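Local coordinates for viral macrophage inflammatory protein-II (PDB 2FHT), which binds a wide range of chemokine receptors, human CXCR4 among them, and thereby blocks infection by several HIV-1 strains, at residues R18-V23 / K56-K61; V40-K45 / K60-Q65. All blocks are in the same frame, centred on the assembly; numbering follows the deposited sequence.

Contact 1. Residues R18-V23 / K56-K61; sequences RPLPQV and KDWVKK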
ATOM      1  N   ARG A  18       7.615  -5.392   9.576  1.00 40.07           N
ATOM      2  CA  ARG A  18       8.726  -6.064   8.915  1.00 39.85           C
ATOM      3  C   ARG A  18       8.653  -5.909   7.402  1.00 35.60           C
ATOM      4  O   ARG A  18       7.628  -6.187   6.797  1.00 32.35           O
ATOM      5  CB  ARG A  18       8.693  -7.556   9.282  1.00 47.03           C
ATOM      6  CG  ARG A  18       7.262  -8.137   9.219  1.00 61.81           C
ATOM      7  CD  ARG A  18       7.128  -9.568   9.744  1.00 67.22           C
ATOM      8  NE  ARG A  18       5.735 -10.040   9.739  1.00 68.29           N
ATOM      9  CZ  ARG A  18       5.063 -10.432   8.653  1.00 70.03           C
ATOM     10  NH1 ARG A  18       5.633 -10.412   7.453  1.00 68.12           N
ATOM     11  NH2 ARG A  18       3.817 -10.871   8.773  1.00 73.57           N
ATOM     12  N   PRO A  19       9.755  -5.473   6.777  1.00 35.49           N
ATOM     13  CA  PRO A  19       9.871  -5.276   5.331  1.00 33.79           C
ATOM     14  C   PRO A  19       9.326  -6.459   4.511  1.00 36.89           C
ATOM     15  O   PRO A  19       9.456  -7.633   4.896  1.00 39.21           O
ATOM     16  CB  PRO A  19      11.373  -5.103   5.153  1.00 33.23           C
ATOM     17  CG  PRO A  19      11.743  -4.335   6.363  1.00 33.72           C
ATOM     18  CD  PRO A  19      10.996  -5.055   7.455  1.00 33.89           C
ATOM     19  N   LEU A  20       8.638  -6.142   3.420  1.00 37.25           N
ATOM     20  CA  LEU A  20       8.062  -7.163   2.552  1.00 32.41           C
ATOM     21  C   LEU A  20       9.012  -7.482   1.423  1.00 31.59           C
ATOM     22  O   LEU A  20       9.592  -6.601   0.806  1.00 28.75           O
ATOM     23  CB  LEU A  20       6.744  -6.684   1.951  1.00 31.88           C
ATOM     24  CG  LEU A  20       5.535  -6.472   2.858  1.00 34.51           C
ATOM     25  CD1 LEU A  20       4.567  -5.495   2.181  1.00 33.93           C
ATOM     26  CD2 LEU A  20       4.864  -7.819   3.175  1.00 28.22           C
ATOM     27  N   PRO A  21       9.175  -8.767   1.132  1.00 34.61           N
ATOM     28  CA  PRO A  21      10.074  -9.145   0.048  1.00 35.12           C
ATOM     29  C   PRO A  21       9.361  -8.946  -1.299  1.00 33.18           C
ATOM     30  O   PRO A  21       8.272  -9.478  -1.533  1.00 33.23           O
ATOM     31  CB  PRO A  21      10.371 -10.611   0.361  1.00 37.52           C
ATOM     32  CG  PRO A  21       9.061 -11.097   0.950  1.00 42.11           C
ATOM     33  CD  PRO A  21       8.658  -9.946   1.853  1.00 39.28           C
ATOM     34  N   GLN A  22       9.990  -8.173  -2.170  1.00 31.81           N
ATOM     35  CA  GLN A  22       9.437  -7.869  -3.472  1.00 35.55           C
ATOM     36  C   GLN A  22       8.850  -9.028  -4.229  1.00 38.63           C
ATOM     37  O   GLN A  22       7.820  -8.882  -4.877  1.00 41.13           O
ATOM     38  CB  GLN A  22      10.483  -7.207  -4.362  1.00 41.99           C
ATOM     39  CG  GLN A  22       9.964  -6.948  -5.772  1.00 49.26           C
ATOM     40  CD  GLN A  22      10.918  -6.158  -6.615  1.00 48.13           C
ATOM     41  OE1 GLN A  22      12.117  -6.409  -6.609  1.00 55.25           O
ATOM     42  NE2 GLN A  22      10.391  -5.191  -7.355  1.00 52.62           N
ATOM     43  N   VAL A  23       9.546 -10.161  -4.200  1.00 45.31           N
ATOM     44  CA  VAL A  23       9.127 -11.368  -4.924  1.00 45.96           C
ATOM     45  C   VAL A  23       7.767 -11.910  -4.493  1.00 44.54           C
ATOM     46  O   VAL A  23       7.209 -12.784  -5.149  1.00 45.74           O
ATOM     47  CB  VAL A  23      10.256 -12.464  -4.882  1.00 49.22           C
ATOM     48  CG1 VAL A  23       9.777 -13.796  -5.465  1.00 50.35           C
ATOM     49  CG2 VAL A  23      11.480 -11.976  -5.665  1.00 44.78           C
ATOM     50  N   LYS A  56       8.875   4.978   5.456  1.00 34.51           N
ATOM     51  CA  LYS A  56       9.933   3.991   5.568  1.00 36.35           C
ATOM     52  C   LYS A  56      10.670   3.775   4.254  1.00 39.28           C
ATOM     53  O   LYS A  56      10.063   3.691   3.182  1.00 39.71           O
ATOM     54  CB  LYS A  56       9.378   2.679   6.127  1.00 36.88           C
ATOM     55  CG  LYS A  56       9.275   2.654   7.666  1.00 40.29           C
ATOM     56  CD  LYS A  56       8.813   3.994   8.235  1.00 41.10           C
ATOM     57  CE  LYS A  56       8.611   3.953   9.737  1.00 43.60           C
ATOM     58  NZ  LYS A  56       9.847   3.626  10.489  1.00 48.81           N
ATOM     59  N   ASP A  57      11.993   3.720   4.346  1.00 40.81           N
ATOM     60  CA  ASP A  57      12.836   3.536   3.181  1.00 40.24           C
ATOM     61  C   ASP A  57      12.545   2.278   2.397  1.00 36.34           C
ATOM     62  O   ASP A  57      12.583   2.310   1.171  1.00 36.57           O
ATOM     63  CB  ASP A  57      14.307   3.571   3.575  1.00 46.57           C
ATOM     64  CG  ASP A  57      14.714   4.909   4.133  1.00 54.33           C
ATOM     65  OD1 ASP A  57      15.486   4.924   5.120  1.00 62.16           O
ATOM     66  OD2 ASP A  57      14.254   5.945   3.594  1.00 56.37           O
ATOM     67  N   TRP A  58      12.295   1.167   3.083  1.00 30.27           N
ATOM     68  CA  TRP A  58      12.016  -0.052   2.356  1.00 25.99           C
ATOM     69  C   TRP A  58      10.740   0.072   1.525  1.00 22.42           C
ATOM     70  O   TRP A  58      10.681  -0.436   0.418  1.00 22.59           O
ATOM     71  CB  TRP A  58      11.989  -1.298   3.272  1.00 26.04           C
ATOM     72  CG  TRP A  58      10.854  -1.412   4.279  1.00 29.61           C
ATOM     73  CD1 TRP A  58      10.888  -1.020   5.585  1.00 31.45           C
ATOM     74  CD2 TRP A  58       9.583  -2.082   4.094  1.00 26.40           C
ATOM     75  NE1 TRP A  58       9.737  -1.421   6.235  1.00 29.48           N
ATOM     76  CE2 TRP A  58       8.920  -2.070   5.346  1.00 26.94           C
ATOM     77  CE3 TRP A  58       8.944  -2.690   3.002  1.00 27.90           C
ATOM     78  CZ2 TRP A  58       7.657  -2.649   5.535  1.00 20.99           C
ATOM     79  CZ3 TRP A  58       7.689  -3.261   3.186  1.00 20.43           C
ATOM     80  CH2 TRP A  58       7.060  -3.234   4.449  1.00 27.17           C
ATOM     81  N   VAL A  59       9.738   0.794   2.031  1.00 26.03           N
ATOM     82  CA  VAL A  59       8.500   0.896   1.272  1.00 25.02           C
ATOM     83  C   VAL A  59       8.656   1.801   0.070  1.00 23.93           C
ATOM     84  O   VAL A  59       8.074   1.533  -0.976  1.00 26.79           O
ATOM     85  CB  VAL A  59       7.256   1.307   2.115  1.00 21.44           C
ATOM     86  CG1 VAL A  59       7.226   0.575   3.424  1.00 21.75           C
ATOM     87  CG2 VAL A  59       7.195   2.760   2.297  1.00 26.73           C
ATOM     88  N   LYS A  60       9.430   2.867   0.220  1.00 25.15           N
ATOM     89  CA  LYS A  60       9.662   3.805  -0.874  1.00 25.68           C
ATOM     90  C   LYS A  60      10.454   3.111  -1.970  1.00 23.12           C
ATOM     91  O   LYS A  60      10.316   3.422  -3.146  1.00 24.83           O
ATOM     92  CB  LYS A  60      10.375   5.051  -0.349  1.00 29.80           C
ATOM     93  CG  LYS A  60       9.544   5.756   0.710  1.00 32.62           C
ATOM     94  CD  LYS A  60       9.928   7.201   0.906  1.00 35.49           C
ATOM     95  CE  LYS A  60      11.038   7.335   1.895  1.00 35.96           C
ATOM     96  NZ  LYS A  60      11.243   8.764   2.194  1.00 43.21           N
ATOM     97  N   LYS A  61      11.213   2.105  -1.551  1.00 22.55           N
ATOM     98  CA  LYS A  61      12.029   1.268  -2.419  1.00 23.82           C
ATOM     99  C   LYS A  61      11.079   0.387  -3.213  1.00 20.79           C
ATOM    100  O   LYS A  61      11.204   0.234  -4.428  1.00 20.81           O
ATOM    101  CB  LYS A  61      12.926   0.373  -1.554  1.00 28.52           C
ATOM    102  CG  LYS A  61      14.389   0.369  -1.929  1.00 35.14           C
ATOM    103  CD  LYS A  61      15.173  -0.391  -0.876  1.00 43.22           C
ATOM    104  CE  LYS A  61      15.010   0.240   0.505  1.00 45.05           C
ATOM    105  NZ  LYS A  61      15.654  -0.562   1.588  1.00 43.18           N
TER

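Contact 2. Residues V40-K45 / K60-Q65; sequences VIFLTK and KKLMQQ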
ATOM      1  N   VAL A  40       0.366   3.339   1.844  1.00 18.73           N
ATOM      2  CA  VAL A  40       0.302   2.712   0.533  1.00 16.08           C
ATOM      3  C   VAL A  40      -0.092   1.267   0.757  1.00 14.57           C
ATOM      4  O   VAL A  40       0.207   0.695   1.802  1.00 16.41           O
ATOM      5  CB  VAL A  40       1.645   2.769  -0.260  1.00 18.13           C
ATOM      6  CG1 VAL A  40       2.016   4.217  -0.633  1.00 16.79           C
ATOM      7  CG2 VAL A  40       2.739   2.107   0.507  1.00 12.73           C
ATOM      8  N   ILE A  41      -0.835   0.707  -0.180  1.00 12.57           N
ATOM      9  CA  ILE A  41      -1.248  -0.682  -0.081  1.00 16.50           C
ATOM     10  C   ILE A  41      -0.505  -1.538  -1.114  1.00 16.23           C
ATOM     11  O   ILE A  41      -0.544  -1.244  -2.309  1.00 18.56           O
ATOM     12  CB  ILE A  41      -2.773  -0.828  -0.310  1.00 16.59           C
ATOM     13  CG1 ILE A  41      -3.544  -0.036   0.757  1.00 17.46           C
ATOM     14  CG2 ILE A  41      -3.167  -2.296  -0.309  1.00 17.66           C
ATOM     15  CD1 ILE A  41      -5.045   0.204   0.438  1.00 16.11           C
ATOM     16  N   PHE A  42       0.228  -2.545  -0.644  1.00 16.61           N
ATOM     17  CA  PHE A  42       0.925  -3.451  -1.548  1.00 17.09           C
ATOM     18  C   PHE A  42      -0.000  -4.612  -1.872  1.00 18.46           C
ATOM     19  O   PHE A  42      -0.744  -5.075  -1.005  1.00 23.77           O
ATOM     20  CB  PHE A  42       2.226  -3.989  -0.927  1.00 20.00           C
ATOM     21  CG  PHE A  42       3.330  -2.980  -0.873  1.00 23.38           C
ATOM     22  CD1 PHE A  42       3.655  -2.354   0.324  1.00 19.52           C
ATOM     23  CD2 PHE A  42       3.989  -2.586  -2.041  1.00 19.27           C
ATOM     24  CE1 PHE A  42       4.615  -1.359   0.356  1.00 20.75           C
ATOM     25  CE2 PHE A  42       4.949  -1.590  -2.018  1.00 16.04           C
ATOM     26  CZ  PHE A  42       5.263  -0.967  -0.823  1.00 16.08           C
ATOM     27  N   LEU A  43      -0.042  -5.003  -3.138  1.00 18.82           N
ATOM     28  CA  LEU A  43      -0.854  -6.128  -3.553  1.00 23.99           C
ATOM     29  C   LEU A  43       0.111  -7.269  -3.712  1.00 24.87           C
ATOM     30  O   LEU A  43       1.121  -7.133  -4.399  1.00 25.51           O
ATOM     31  CB  LEU A  43      -1.563  -5.840  -4.877  1.00 28.32           C
ATOM     32  CG  LEU A  43      -2.711  -4.836  -4.755  1.00 33.81           C
ATOM     33  CD1 LEU A  43      -3.209  -4.443  -6.126  1.00 31.41           C
ATOM     34  CD2 LEU A  43      -3.848  -5.462  -3.944  1.00 35.94           C
ATOM     35  N   THR A  44      -0.119  -8.354  -2.989  1.00 28.39           N
ATOM     36  CA  THR A  44       0.778  -9.497  -3.092  1.00 30.95           C
ATOM     37  C   THR A  44       0.360 -10.361  -4.267  1.00 33.27           C
ATOM     38  O   THR A  44      -0.738 -10.180  -4.822  1.00 33.50           O
ATOM     39  CB  THR A  44       0.839 -10.321  -1.770  1.00 35.67           C
ATOM     40  OG1 THR A  44      -0.393 -11.028  -1.551  1.00 32.90           O
ATOM     41  CG2 THR A  44       1.119  -9.374  -0.573  1.00 33.28           C
ATOM     42  N   LYS A  45       1.281 -11.205  -4.730  1.00 37.28           N
ATOM     43  CA  LYS A  45       0.995 -12.103  -5.846  1.00 40.93           C
ATOM     44  C   LYS A  45      -0.092 -13.083  -5.400  1.00 42.89           C
ATOM     45  O   LYS A  45      -0.930 -13.494  -6.188  1.00 46.19           O
ATOM     46  CB  LYS A  45       2.269 -12.833  -6.270  1.00 42.15           C
ATOM     47  CG  LYS A  45       3.363 -11.912  -6.805  1.00 43.16           C
ATOM     48  CD  LYS A  45       4.683 -12.655  -7.048  1.00 40.64           C
ATOM     49  CE  LYS A  45       5.733 -11.707  -7.622  1.00 42.92           C
ATOM     50  NZ  LYS A  45       7.130 -12.230  -7.612  1.00 39.19           N
ATOM     51  N   LYS A  60       9.430   2.867   0.220  1.00 25.15           N
ATOM     52  CA  LYS A  60       9.662   3.805  -0.874  1.00 25.68           C
ATOM     53  C   LYS A  60      10.454   3.111  -1.970  1.00 23.12           C
ATOM     54  O   LYS A  60      10.316   3.422  -3.146  1.00 24.83           O
ATOM     55  CB  LYS A  60      10.375   5.051  -0.349  1.00 29.80           C
ATOM     56  CG  LYS A  60       9.544   5.756   0.710  1.00 32.62           C
ATOM     57  CD  LYS A  60       9.928   7.201   0.906  1.00 35.49           C
ATOM     58  CE  LYS A  60      11.038   7.335   1.895  1.00 35.96           C
ATOM     59  NZ  LYS A  60      11.243   8.764   2.194  1.00 43.21           N
ATOM     60  N   LYS A  61      11.213   2.105  -1.551  1.00 22.55           N
ATOM     61  CA  LYS A  61      12.029   1.268  -2.419  1.00 23.82           C
ATOM     62  C   LYS A  61      11.079   0.387  -3.213  1.00 20.79           C
ATOM     63  O   LYS A  61      11.204   0.234  -4.428  1.00 20.81           O
ATOM     64  CB  LYS A  61      12.926   0.373  -1.554  1.00 28.52           C
ATOM     65  CG  LYS A  61      14.389   0.369  -1.929  1.00 35.14           C
ATOM     66  CD  LYS A  61      15.173  -0.391  -0.876  1.00 43.22           C
ATOM     67  CE  LYS A  61      15.010   0.240   0.505  1.00 45.05           C
ATOM     68  NZ  LYS A  61      15.654  -0.562   1.588  1.00 43.18           N
ATOM     69  N   LEU A  62      10.141  -0.235  -2.517  1.00 18.59           N
ATOM     70  CA  LEU A  62       9.174  -1.081  -3.204  1.00 18.99           C
ATOM     71  C   LEU A  62       8.317  -0.233  -4.143  1.00 17.52           C
ATOM     72  O   LEU A  62       7.881  -0.706  -5.183  1.00 22.69           O
ATOM     73  CB  LEU A  62       8.279  -1.809  -2.194  1.00 20.24           C
ATOM     74  CG  LEU A  62       8.904  -3.013  -1.469  1.00 20.61           C
ATOM     75  CD1 LEU A  62       7.998  -3.493  -0.349  1.00 17.53           C
ATOM     76  CD2 LEU A  62       9.173  -4.126  -2.487  1.00 17.38           C
ATOM     77  N   MET A  63       8.024   0.997  -3.732  1.00 20.24           N
ATOM     78  CA  MET A  63       7.225   1.896  -4.539  1.00 20.40           C
ATOM     79  C   MET A  63       7.958   2.192  -5.845  1.00 20.16           C
ATOM     80  O   MET A  63       7.327   2.333  -6.894  1.00 19.68           O
ATOM     81  CB  MET A  63       6.926   3.177  -3.766  1.00 19.56           C
ATOM     82  CG  MET A  63       5.916   2.985  -2.653  1.00 20.19           C
ATOM     83  SD  MET A  63       5.888   4.362  -1.475  1.00 26.58           S
ATOM     84  CE  MET A  63       5.147   5.657  -2.408  1.00 17.27           C
ATOM     85  N   GLN A  64       9.288   2.256  -5.769  1.00 21.92           N
ATOM     86  CA  GLN A  64      10.130   2.499  -6.938  1.00 20.62           C
ATOM     87  C   GLN A  64      10.092   1.281  -7.838  1.00 19.72           C
ATOM     88  O   GLN A  64       9.786   1.382  -9.020  1.00 20.51           O
ATOM     89  CB  GLN A  64      11.592   2.676  -6.546  1.00 22.72           C
ATOM     90  CG  GLN A  64      12.007   3.997  -5.967  1.00 32.10           C
ATOM     91  CD  GLN A  64      13.531   4.108  -5.877  1.00 32.95           C
ATOM     92  OE1 GLN A  64      14.074   5.202  -5.824  1.00 43.65           O
ATOM     93  NE2 GLN A  64      14.224   2.974  -5.926  1.00 31.13           N
ATOM     94  N   GLN A  65      10.463   0.127  -7.292  1.00 19.70           N
ATOM     95  CA  GLN A  65      10.502  -1.092  -8.097  1.00 19.72           C
ATOM     96  C   GLN A  65       9.210  -1.718  -8.581  1.00 19.52           C
ATOM     97  O   GLN A  65       9.212  -2.423  -9.588  1.00 19.52           O
ATOM     98  CB  GLN A  65      11.384  -2.148  -7.443  1.00 22.99           C
ATOM     99  CG  GLN A  65      11.242  -2.267  -5.965  1.00 31.95           C
ATOM    100  CD  GLN A  65      12.350  -3.119  -5.365  1.00 34.08           C
ATOM    101  OE1 GLN A  65      12.109  -4.237  -4.912  1.00 32.83           O
ATOM    102  NE2 GLN A  65      13.577  -2.591  -5.378  1.00 29.43           N
TER

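Contact 1. Residues R18-V23 / K56-K61
P19 and W58 bring the two backbones together, their CA atoms 6.4 Å apart, where the extended chain of R18-L20 runs past the first turn of helix 57-65. No hydrogen bond spans the gap; on the helix side the indole of W58 makes every contact. P19 lies over one face of it, its CA above the six-membered ring and close to the ring normal, a CH-pi contact. Farther out, the pyrrolidine covers the five-membered part: P19 CG sits 3.5 Å from W58 CD1 and just as near NE1, while P19 CB lies over CD2 and CG. The two side chains meet at about a right angle, the proline ring lying over the pyrrole half and its CA over the benzene half. A chi1 of 68° sets W58 CG between its backbone N and carbonyl carbon and helps turn the indole toward the incoming loop.

This is the chemokine arrangement in which the long loop after the cysteine motif, here C11-C12, is held against the C-terminal helix before the chain passes through a 3-10 turn into strand 25-30. L20 takes the contact inward from the surface. Its CB is 3.8 Å from W58 CZ3, CG lies 3.9 Å from both CZ3 and CH2, and CD1 comes to the indole's edge in the ring plane. L20 N approaches obliquely at CZ3, and R18 O, also oblique, lies 3.8 Å from W58 CZ2. On the face of the indole opposite P19 lies V59 CG1, 3.5 Å above the plane and over its centre, so the ring is sandwiched between the loop and its own helix neighbour. Beyond the indole, L20 also touches F42 and V50 of the sheet, and L62 farther along the helix.

Contact 2. Residues V40-K45 / K60-Q65
F42 and L62 meet most closely here, with F42 CE2 3.3 Å from L62 CB and CZ almost as near. The leucine crosses the phenyl group obliquely: its CB packs by the far end of the ring, while CD1 reaches over one face, 4.0 Å from the centroid and 22° off the normal. That makes a CH-pi contact, displaced from the ring centre toward the rim. M63 gives a looser second touch, its CG 4.4 Å from F42 CZ, and its backbone N lies at the ring edge.

The rest of M63 goes to V40. Their side chains reach toward each other tip to tip, M63 CE ending 3.9 Å from V40 CG1, with SD scarcely farther away. A bend at chi3 (71°) turns this methyl out of the line of the extended inner chain. The side chains meet through apolar contacts alone, and no hydrogen bond joins strand to helix.

The spacing comes from the strand: V40 and F42, two residues apart, point toward the helix from the same side of the sheet, and the adjacent L62 and M63 meet them. Backbone hydrogen bonds between V40 and A52 and between F42 and V50 hold these residues in the sheet, and W28 packs beside V40. Strand 40-44 passes helix 60-65 with axes 10.5 Å apart at closest approach and 57° between their directions. A C-terminal helix laid slantwise over a three-stranded antiparallel sheet, its apolar side against the middle strand, is the chemokine fold.

How the contacts relate
Helix 57-65 serves both contacts, with K60 and K61 common to their segments, but it meets different partners: a loop in contact 1, the central strand in contact 2. Contact 2 is the more buried, its centre about 6 Å from the centre of the chain, against about 11 Å for that of contact 1. The centres of the contacts are about 7 Å apart, and L20 bridges them, its CD1 3.8 Å from F42 CD1. Both rely on apolar contact over an aromatic face. Contact 1 lays backbone and proline on a partly exposed indole, while contact 2 sets leucine on a buried phenyl ring and adds a purely aliphatic V40-M63 pair. Toward the surface a probable hydrogen bond, V23 O to K45 NZ, ties the loop to the strand's end.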